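Local coordinates for protein NADH-dependent FAD reductase (Streptomyces globisporus, PDB 4R82) that reduces FAD with NADH and supplies the resulting FADH2, by free diffusion, to a halogenase and a monooxygenase of enediyne antibiotic C-1027 biosynthesis, at residues F30-T35 against T48-T53; V34-V39 against S85-G90. All blocks are in the same frame, centred on the assembly; numbering follows the deposited sequence.

Interaction 1. Residues F30-T35 against T48-T53; sequences FPTGVT and TANSFT. With MG (magnesium ion), chain J; FAD (flavin-adenine dinucleotide), chain K; NAD (nicotinamide-adenine-dinucleotide), chain C.
T35 lays its side chain over the end of strand 45-49, with OG1 on the carbonyl of A49 and CG2 against F52. The hydroxyl donates to A49 O (OG1 to O 2.8 Å), and the backbone N of T35 bonds the same oxygen from the opposite face of its carbonyl plane, so one acceptor is gripped twice by one residue. A chi1 of 75°, which sets OG1 between the backbone N and the carbonyl carbon, brings the hydroxyl to A49 O beside the bond already made by T35 N. The antiparallel hydrogen-bonded pair closes with A49 N to T35 O, 2.8 Å and nearly straight at 171°. CG2 of T35 meets CB of F52 at 3.9 Å, the two side chains running roughly perpendicular. Beside this pair, V34 CG1 touches T48 CG2 at 3.6 Å, and that T48 methyl also lies against the dimethylbenzene end of the flavin.

Past A49 the strand breaks off, and its backbone turns to the isoalloxazine: N50 N donates to FAD N5 (3.0 Å), while S51 N donates to FAD O4. T48 O takes a bond from the ribityl hydroxyl O2' of FAD. N50 and S51 thus bind FAD here through their backbone amides. A water that donates to N50 O and F52 O is also a ligand of a magnesium ion, which T53 OG1 approaches at a rather long 2.6 Å; T53 OG1 of the second subunit binds the same ion.

The whole contact is buried. Strand 166-168 packs on T32, V34 and N50 through F167, strand 81-86 backs T35 and F52 through V84, and F30 of the second subunit sets its ring edge-to-face with that of F52.

Interaction 2. Residues V34-V39 against S85-G90; sequences VTVVTV and SVLEAG
Antiparallel strand pairing, buried inside the main sheet of the flavin reductase fold, joins the start of strand 35-39 to the end of strand 81-86. Two bridges define the register. V36 and S85 form a hydrogen-bonded pair, with V36 N to S85 O at 2.8 Å and S85 N to V36 O at 2.9 Å; T35 and V86 form the non-hydrogen-bonded pair next to it, their CA atoms 4.3 Å apart. Here T35 CA lies 3.1 Å from S85 O, a CA-H...O contact. The ladder runs on past the bridges, since L87 N donates to V34 O at 2.9 Å.

L87 gives the contact its apolar patch. With chi1 at -64° its CG stands beside the backbone N and anti to the carbonyl carbon, and from there CD1 touches a methyl of each of two valines, 3.8 Å from V36 CG2 and 4.0 Å from V34 CG1. Beyond the segments, M165 packs on L87 and F98 on V36.

Next to the V36 and S85 pair, a water donates to V36 O and to T38 OG1 and also hydrogen-bonds S85 OG, tying three groups together across the strands. S85 OG is held as well by I126 N, and T38 OG1 by P124 O. A second water accepts from V34 N where the chains diverge, and also lies 3.0 Å from L87 O.

Chemically, then, backbone amides carry the join, a small cluster of aliphatic methyls closes it near the strand ends, and the buried hydroxyls of S85 and T38 are held by water and by I126 N and P124 O.

The first segments of the two interactions overlap at V34 and T35, and the contacts have their centres about 9 Å apart. Strand 35-39 stands between its two neighbours in the antiparallel sheet: strand 45-49, which follows it directly in the chain and is paired in interaction 1, and strand 81-86, which comes later and is paired in interaction 2. The two contacts also touch each other, A49 CB meeting V37 CG2 at 3.8 Å. Interaction 1 thus places the FAD-binding turn at the end of strand 45-49, while interaction 2 ties the neighbouring strand 35-39 to strand 81-86. Both reach the second subunit of the homodimer.

Interaction 1. Residues F30-T35 against T48-T53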
ATOM      1  N   PHE A  30       6.665   5.321   4.381  1.00 10.25           N
ATOM      2  CA  PHE A  30       5.522   5.392   3.473  1.00 10.84           C
ATOM      3  C   PHE A  30       4.239   5.235   4.274  1.00 11.23           C
ATOM      4  O   PHE A  30       3.979   4.167   4.837  1.00 11.63           O
ATOM      5  CB  PHE A  30       5.611   4.301   2.405  1.00 10.79           C
ATOM      6  CG  PHE A  30       4.485   4.340   1.407  1.00 11.00           C
ATOM      7  CD1 PHE A  30       4.502   5.264   0.368  1.00 11.96           C
ATOM      8  CD2 PHE A  30       3.422   3.458   1.502  1.00 12.77           C
ATOM      9  CE1 PHE A  30       3.477   5.303  -0.566  1.00 16.00           C
ATOM     10  CE2 PHE A  30       2.389   3.494   0.574  1.00 12.64           C
ATOM     11  CZ  PHE A  30       2.416   4.424  -0.455  1.00 12.31           C
ATOM     12  N   PRO A  31       3.416   6.299   4.318  1.00 11.36           N
ATOM     13  CA  PRO A  31       2.188   6.291   5.121  1.00 11.82           C
ATOM     14  C   PRO A  31       1.131   5.403   4.493  1.00 11.48           C
ATOM     15  O   PRO A  31       1.079   5.292   3.265  1.00 10.67           O
ATOM     16  CB  PRO A  31       1.694   7.746   5.039  1.00 12.41           C
ATOM     17  CG  PRO A  31       2.812   8.535   4.426  1.00 19.27           C
ATOM     18  CD  PRO A  31       3.628   7.586   3.626  1.00 12.07           C
ATOM     19  N   THR A  32       0.305   4.765   5.317  1.00 10.19           N
ATOM     20  CA  THR A  32      -0.804   3.976   4.801  1.00 12.21           C
ATOM     21  C   THR A  32      -2.025   4.136   5.696  1.00 10.69           C
ATOM     22  O   THR A  32      -1.935   4.662   6.806  1.00 12.17           O
ATOM     23  CB  THR A  32      -0.467   2.464   4.777  1.00 18.20           C
ATOM     24  OG1 THR A  32      -0.361   1.988   6.119  1.00 16.43           O
ATOM     25  CG2 THR A  32       0.845   2.178   4.049  1.00 23.49           C
ATOM     26  N   GLY A  33      -3.164   3.645   5.221  1.00 11.93           N
ATOM     27  CA  GLY A  33      -4.286   3.392   6.097  1.00 10.82           C
ATOM     28  C   GLY A  33      -4.073   2.110   6.876  1.00 13.37           C
ATOM     29  O   GLY A  33      -2.977   1.531   6.872  1.00 11.96           O
ATOM     30  N   VAL A  34      -5.122   1.665   7.557  1.00 11.13           N
ATOM     31  CA  VAL A  34      -5.061   0.434   8.336  1.00  9.35           C
ATOM     32  C   VAL A  34      -6.337  -0.329   8.056  1.00 10.33           C
ATOM     33  O   VAL A  34      -7.419   0.259   8.071  1.00 12.15           O
ATOM     34  CB  VAL A  34      -4.994   0.742   9.843  1.00 14.47           C
ATOM     35  CG1 VAL A  34      -4.843  -0.548  10.635  1.00 12.13           C
ATOM     36  CG2 VAL A  34      -3.835   1.688  10.153  1.00 13.65           C
ATOM     37  N   THR A  35      -6.219  -1.626   7.787  1.00 10.13           N
ATOM     38  CA  THR A  35      -7.400  -2.462   7.605  1.00 10.10           C
ATOM     39  C   THR A  35      -7.411  -3.571   8.636  1.00 11.22           C
ATOM     40  O   THR A  35      -6.396  -3.840   9.297  1.00 12.20           O
ATOM     41  CB  THR A  35      -7.433  -3.138   6.216  1.00 10.62           C
ATOM     42  OG1 THR A  35      -6.483  -4.211   6.186  1.00 13.17           O
ATOM     43  CG2 THR A  35      -7.100  -2.138   5.115  1.00 11.64           C
ATOM     44  N   THR A  48      -5.004  -7.334  11.823  1.00 11.18           N
ATOM     45  CA  THR A  48      -4.738  -5.974  11.373  1.00 10.30           C
ATOM     46  C   THR A  48      -3.691  -6.000  10.256  1.00 11.16           C
ATOM     47  O   THR A  48      -2.680  -6.724  10.347  1.00 10.13           O
ATOM     48  CB  THR A  48      -4.276  -5.111  12.551  1.00  9.23           C
ATOM     49  OG1 THR A  48      -5.324  -5.061  13.529  1.00 11.80           O
ATOM     50  CG2 THR A  48      -3.939  -3.701  12.091  1.00 10.68           C
ATOM     51  N   ALA A  49      -3.958  -5.260   9.181  1.00  9.13           N
ATOM     52  CA  ALA A  49      -3.077  -5.273   8.009  1.00  9.49           C
ATOM     53  C   ALA A  49      -2.974  -3.923   7.343  1.00 12.14           C
ATOM     54  O   ALA A  49      -4.002  -3.298   7.020  1.00 11.78           O
ATOM     55  CB  ALA A  49      -3.547  -6.314   6.995  1.00 12.11           C
ATOM     56  N   ASN A  50      -1.745  -3.486   7.077  1.00 11.89           N
ATOM     57  CA  ASN A  50      -1.563  -2.263   6.305  1.00 10.50           C
ATOM     58  C   ASN A  50      -0.964  -2.514   4.917  1.00 12.26           C
ATOM     59  O   ASN A  50      -0.765  -1.577   4.146  1.00 12.61           O
ATOM     60  CB  ASN A  50      -0.734  -1.245   7.086  1.00 10.59           C
ATOM     61  CG  ASN A  50       0.734  -1.574   7.078  1.00 14.96           C
ATOM     62  OD1 ASN A  50       1.119  -2.742   7.042  1.00 17.10           O
ATOM     63  ND2 ASN A  50       1.572  -0.543   7.078  1.00 22.03           N
ATOM     64  N   SER A  51      -0.705  -3.779   4.594  1.00 10.42           N
ATOM     65  CA  SER A  51      -0.124  -4.137   3.302  1.00 11.12           C
ATOM     66  C   SER A  51      -1.183  -4.178   2.190  1.00 19.74           C
ATOM     67  O   SER A  51      -0.875  -4.513   1.049  1.00 24.75           O
ATOM     68  CB  SER A  51       0.574  -5.496   3.398  1.00 11.89           C
ATOM     69  OG  SER A  51      -0.377  -6.509   3.683  1.00 16.61           O
ATOM     70  N   PHE A  52      -2.422  -3.835   2.526  1.00 15.91           N
ATOM     71  CA  PHE A  52      -3.500  -3.786   1.544  1.00 13.96           C
ATOM     72  C   PHE A  52      -3.143  -2.835   0.414  1.00 16.08           C
ATOM     73  O   PHE A  52      -2.740  -1.694   0.653  1.00 17.42           O
ATOM     74  CB  PHE A  52      -4.795  -3.319   2.218  1.00 13.35           C
ATOM     75  CG  PHE A  52      -5.915  -3.072   1.255  1.00 13.22           C
ATOM     76  CD1 PHE A  52      -6.681  -4.127   0.782  1.00 12.46           C
ATOM     77  CD2 PHE A  52      -6.187  -1.785   0.806  1.00 14.39           C
ATOM     78  CE1 PHE A  52      -7.704  -3.901  -0.129  1.00 12.18           C
ATOM     79  CE2 PHE A  52      -7.208  -1.549  -0.098  1.00 19.52           C
ATOM     80  CZ  PHE A  52      -7.972  -2.613  -0.568  1.00 15.45           C
ATOM     81  N   THR A  53      -3.323  -3.293  -0.823  1.00 10.73           N
ATOM     82  CA  THR A  53      -3.007  -2.470  -1.987  1.00 12.64           C
ATOM     83  C   THR A  53      -4.052  -2.722  -3.060  1.00  9.46           C
ATOM     84  O   THR A  53      -4.346  -3.870  -3.366  1.00 13.12           O
ATOM     85  CB  THR A  53      -1.638  -2.855  -2.539  1.00 20.35           C
ATOM     86  OG1 THR A  53      -0.657  -2.692  -1.504  1.00 26.50           O
ATOM     87  CG2 THR A  53      -1.272  -1.984  -3.730  1.00 19.25           C
TER
HETATM   88 MG    MG J 208       0.046  -0.511  -0.351  1.00 30.23          MG
HETATM   89  N1  FAD K 209       0.846  -8.488   9.597  1.00 10.22           N
HETATM   90  C2  FAD K 209       0.896  -8.928   8.350  1.00 10.44           C
HETATM   91  O2  FAD K 209       1.218 -10.258   8.115  1.00 12.15           O
HETATM   92  N3  FAD K 209       0.638  -8.167   7.289  1.00  9.36           N
HETATM   93  C4  FAD K 209       0.322  -6.874   7.467  1.00 11.38           C
HETATM   94  O4  FAD K 209       0.048  -6.071   6.377  1.00 10.86           O
HETATM   95  C4X FAD K 209       0.278  -6.334   8.783  1.00  9.03           C
HETATM   96  N5  FAD K 209      -0.022  -5.010   8.964  1.00 10.30           N
HETATM   97  C5X FAD K 209      -0.091  -4.527  10.238  1.00 10.43           C
HETATM   98  C6  FAD K 209      -0.422  -3.160  10.423  1.00 10.21           C
HETATM   99  C7  FAD K 209      -0.471  -2.647  11.721  1.00 10.38           C
HETATM  100  C7M FAD K 209      -0.829  -1.162  11.958  1.00 11.89           C
HETATM  101  C8  FAD K 209      -0.215  -3.480  12.824  1.00 12.04           C
HETATM  102  C8M FAD K 209      -0.287  -2.898  14.223  1.00 14.49           C
HETATM  103  C9  FAD K 209       0.110  -4.832  12.640  1.00 10.46           C
HETATM  104  C9A FAD K 209       0.172  -5.368  11.331  1.00 13.59           C
HETATM  105  N10 FAD K 209       0.486  -6.701  11.144  1.00 12.60           N
HETATM  106  C10 FAD K 209       0.539  -7.174   9.865  1.00  9.47           C
HETATM  107  C1' FAD K 209       0.779  -7.608  12.256  1.00 12.60           C
HETATM  108  C2' FAD K 209      -0.411  -8.439  12.694  1.00 11.72           C
HETATM  109  O2' FAD K 209      -1.542  -7.587  12.797  1.00 12.63           O
HETATM  110  C3' FAD K 209      -0.138  -8.989  14.089  1.00 14.22           C
HETATM  111  O3' FAD K 209       0.275  -7.926  14.926  1.00 17.99           O
HETATM  112  C4' FAD K 209       0.993  -9.970  14.065  1.00 19.70           C
HETATM  113  O4' FAD K 209       0.842 -10.790  12.939  1.00 29.21           O
HETATM  114  C5' FAD K 209       1.076 -10.785  15.380  1.00 21.74           C
HETATM  115  O5' FAD K 209       0.042 -11.774  15.518  1.00 32.47           O
HETATM  116  P   FAD K 209      -0.341 -12.821  14.313  1.00 49.19           P
HETATM  117  O1P FAD K 209      -0.837 -14.146  14.877  1.00 58.91           O
HETATM  118  O2P FAD K 209       0.896 -13.067  13.480  1.00 44.29           O
HETATM  119  O3P FAD K 209      -1.433 -12.205  13.474  1.00 50.05           O
HETATM  120  PA  NAD C 201       6.799  -0.817  13.273  1.00 24.48           P
HETATM  121  O1A NAD C 201       6.020  -2.078  13.638  1.00 33.60           O
HETATM  122  O2A NAD C 201       6.438   0.289  14.245  1.00 31.15           O
HETATM  123  O5B NAD C 201       6.328  -0.357  11.848  1.00 18.02           O
HETATM  124  C5B NAD C 201       7.149   0.224  10.901  1.00 15.09           C
HETATM  125  C4B NAD C 201       7.044  -0.325   9.544  1.00 13.68           C
HETATM  126  O4B NAD C 201       7.601  -1.611   9.546  1.00 14.96           O
HETATM  127  C3B NAD C 201       5.640  -0.461   9.125  1.00 18.43           C
HETATM  128  O3B NAD C 201       5.558  -0.179   7.760  1.00 24.45           O
HETATM  129  C2B NAD C 201       5.338  -1.872   9.332  1.00 14.60           C
HETATM  130  O2B NAD C 201       4.292  -2.307   8.539  1.00 17.34           O
HETATM  131  C1B NAD C 201       6.598  -2.508   8.975  1.00 16.36           C
HETATM  132  N9A NAD C 201       6.790  -3.849   9.546  1.00 13.13           N
HETATM  133  C8A NAD C 201       6.846  -4.177  10.850  1.00 14.67           C
HETATM  134  N7A NAD C 201       7.038  -5.500  10.991  1.00 13.42           N
HETATM  135  C5A NAD C 201       7.102  -6.031   9.750  1.00 13.13           C
HETATM  136  C6A NAD C 201       7.282  -7.323   9.255  1.00 14.09           C
HETATM  137  N6A NAD C 201       7.440  -8.392  10.119  1.00 15.10           N
HETATM  138  N1A NAD C 201       7.308  -7.514   7.929  1.00 14.18           N
HETATM  139  C2A NAD C 201       7.148  -6.500   7.066  1.00 14.83           C
HETATM  140  N3A NAD C 201       6.983  -5.245   7.505  1.00 14.93           N
HETATM  141  C4A NAD C 201       6.951  -4.985   8.829  1.00 12.36           C
HETATM  142  O3  NAD C 201       8.347  -1.092  13.360  1.00 23.17           O
HETATM  143  O   HOH W   1      -0.195  -0.685   1.791  1.00 24.48           O
HETATM  144  O   HOH W   2      -0.313   1.228  -1.476  1.00 27.96           O

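Interaction 2. Residues V34-V39 against S85-G90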
ATOM      1  N   VAL A  34      -5.122   1.665   7.557  1.00 11.13           N
ATOM      2  CA  VAL A  34      -5.061   0.434   8.336  1.00  9.35           C
ATOM      3  C   VAL A  34      -6.337  -0.329   8.056  1.00 10.33           C
ATOM      4  O   VAL A  34      -7.419   0.259   8.071  1.00 12.15           O
ATOM      5  CB  VAL A  34      -4.994   0.742   9.843  1.00 14.47           C
ATOM      6  CG1 VAL A  34      -4.843  -0.548  10.635  1.00 12.13           C
ATOM      7  CG2 VAL A  34      -3.835   1.688  10.153  1.00 13.65           C
ATOM      8  N   THR A  35      -6.219  -1.626   7.787  1.00 10.13           N
ATOM      9  CA  THR A  35      -7.400  -2.462   7.605  1.00 10.10           C
ATOM     10  C   THR A  35      -7.411  -3.571   8.636  1.00 11.22           C
ATOM     11  O   THR A  35      -6.396  -3.840   9.297  1.00 12.20           O
ATOM     12  CB  THR A  35      -7.433  -3.138   6.216  1.00 10.62           C
ATOM     13  OG1 THR A  35      -6.483  -4.211   6.186  1.00 13.17           O
ATOM     14  CG2 THR A  35      -7.100  -2.138   5.115  1.00 11.64           C
ATOM     15  N   VAL A  36      -8.558  -4.223   8.770  1.00  8.54           N
ATOM     16  CA  VAL A  36      -8.589  -5.532   9.422  1.00  8.00           C
ATOM     17  C   VAL A  36      -9.030  -6.502   8.345  1.00 11.66           C
ATOM     18  O   VAL A  36     -10.080  -6.315   7.714  1.00 11.96           O
ATOM     19  CB  VAL A  36      -9.557  -5.586  10.615  1.00 11.25           C
ATOM     20  CG1 VAL A  36      -9.645  -7.006  11.167  1.00 11.58           C
ATOM     21  CG2 VAL A  36      -9.102  -4.626  11.717  1.00 11.28           C
ATOM     22  N   VAL A  37      -8.208  -7.517   8.109  1.00 10.30           N
ATOM     23  CA  VAL A  37      -8.575  -8.596   7.210  1.00 11.22           C
ATOM     24  C   VAL A  37      -9.299  -9.663   8.016  1.00 10.44           C
ATOM     25  O   VAL A  37      -8.830 -10.046   9.091  1.00 10.80           O
ATOM     26  CB  VAL A  37      -7.321  -9.207   6.559  1.00  9.54           C
ATOM     27  CG1 VAL A  37      -7.681 -10.441   5.724  1.00 11.31           C
ATOM     28  CG2 VAL A  37      -6.625  -8.165   5.686  1.00  9.55           C
ATOM     29  N   THR A  38     -10.429 -10.150   7.509  1.00  8.40           N
ATOM     30  CA  THR A  38     -11.149 -11.195   8.224  1.00  8.91           C
ATOM     31  C   THR A  38     -11.486 -12.374   7.328  1.00  9.69           C
ATOM     32  O   THR A  38     -11.571 -12.245   6.099  1.00 11.72           O
ATOM     33  CB  THR A  38     -12.447 -10.671   8.873  1.00 13.04           C
ATOM     34  OG1 THR A  38     -13.278 -10.076   7.864  1.00 12.52           O
ATOM     35  CG2 THR A  38     -12.140  -9.626   9.944  1.00 12.05           C
ATOM     36  N   VAL A  39     -11.673 -13.524   7.964  1.00 12.77           N
ATOM     37  CA  VAL A  39     -12.145 -14.717   7.272  1.00 10.16           C
ATOM     38  C   VAL A  39     -13.242 -15.376   8.079  1.00 14.14           C
ATOM     39  O   VAL A  39     -13.348 -15.157   9.291  1.00 14.18           O
ATOM     40  CB  VAL A  39     -11.006 -15.745   7.053  1.00 12.65           C
ATOM     41  CG1 VAL A  39      -9.938 -15.178   6.135  1.00 12.26           C
ATOM     42  CG2 VAL A  39     -10.406 -16.162   8.392  1.00 13.07           C
ATOM     43  N   SER A  85     -11.740  -4.714   5.962  1.00  9.01           N
ATOM     44  CA  SER A  85     -12.452  -3.592   6.540  1.00 11.22           C
ATOM     45  C   SER A  85     -11.444  -2.472   6.685  1.00 10.64           C
ATOM     46  O   SER A  85     -10.484  -2.598   7.457  1.00 11.00           O
ATOM     47  CB  SER A  85     -13.033  -3.955   7.911  1.00 11.42           C
ATOM     48  OG  SER A  85     -13.981  -5.008   7.807  1.00 12.57           O
ATOM     49  N   VAL A  86     -11.651  -1.387   5.941  1.00  8.68           N
ATOM     50  CA  VAL A  86     -10.764  -0.235   6.027  1.00 10.26           C
ATOM     51  C   VAL A  86     -11.163   0.580   7.244  1.00 11.29           C
ATOM     52  O   VAL A  86     -12.286   1.095   7.321  1.00 11.07           O
ATOM     53  CB  VAL A  86     -10.863   0.643   4.781  1.00 11.80           C
ATOM     54  CG1 VAL A  86     -10.008   1.904   4.947  1.00 12.43           C
ATOM     55  CG2 VAL A  86     -10.454  -0.151   3.541  1.00 13.06           C
ATOM     56  N   LEU A  87     -10.254   0.705   8.204  1.00 10.48           N
ATOM     57  CA  LEU A  87     -10.612   1.303   9.482  1.00  9.53           C
ATOM     58  C   LEU A  87     -10.727   2.815   9.411  1.00 11.21           C
ATOM     59  O   LEU A  87      -9.914   3.486   8.779  1.00 11.32           O
ATOM     60  CB  LEU A  87      -9.620   0.906  10.588  1.00  9.38           C
ATOM     61  CG  LEU A  87      -9.584  -0.590  10.929  1.00  9.66           C
ATOM     62  CD1 LEU A  87      -8.599  -0.830  12.089  1.00 12.30           C
ATOM     63  CD2 LEU A  87     -10.978  -1.113  11.269  1.00 13.20           C
ATOM     64  N   GLU A  88     -11.753   3.328  10.082  1.00 10.81           N
ATOM     65  CA  GLU A  88     -12.042   4.743  10.166  1.00 11.23           C
ATOM     66  C   GLU A  88     -11.164   5.422  11.221  1.00 13.69           C
ATOM     67  O   GLU A  88     -10.599   4.757  12.087  1.00 16.61           O
ATOM     68  CB  GLU A  88     -13.541   4.890  10.476  1.00 14.78           C
ATOM     69  CG  GLU A  88     -14.095   6.286  10.523  1.00 18.43           C
ATOM     70  CD  GLU A  88     -13.968   6.894  11.904  1.00 28.09           C
ATOM     71  OE1 GLU A  88     -13.862   6.110  12.876  1.00 26.25           O
ATOM     72  OE2 GLU A  88     -13.962   8.141  12.015  1.00 25.37           O
ATOM     73  N   ALA A  89     -11.069   6.748  11.143  1.00 14.28           N
ATOM     74  CA  ALA A  89     -10.171   7.541  11.974  1.00 17.32           C
ATOM     75  C   ALA A  89     -10.212   7.247  13.471  1.00 20.57           C
ATOM     76  O   ALA A  89      -9.189   7.353  14.142  1.00 26.06           O
ATOM     77  CB  ALA A  89     -10.412   9.025  11.730  1.00 18.02           C
ATOM     78  N   GLY A  90     -11.378   6.897  14.003  1.00 18.11           N
ATOM     79  CA  GLY A  90     -11.490   6.664  15.439  1.00 21.14           C
ATOM     80  C   GLY A  90     -11.424   5.207  15.891  1.00 19.00           C
ATOM     81  O   GLY A  90     -11.849   4.876  17.004  1.00 21.14           O
TER
HETATM   82  O   HOH W   3      -7.446   3.467   7.101  1.00 11.12           O
HETATM   83  O   HOH W   4     -12.701  -7.405   7.295  1.00 12.59           O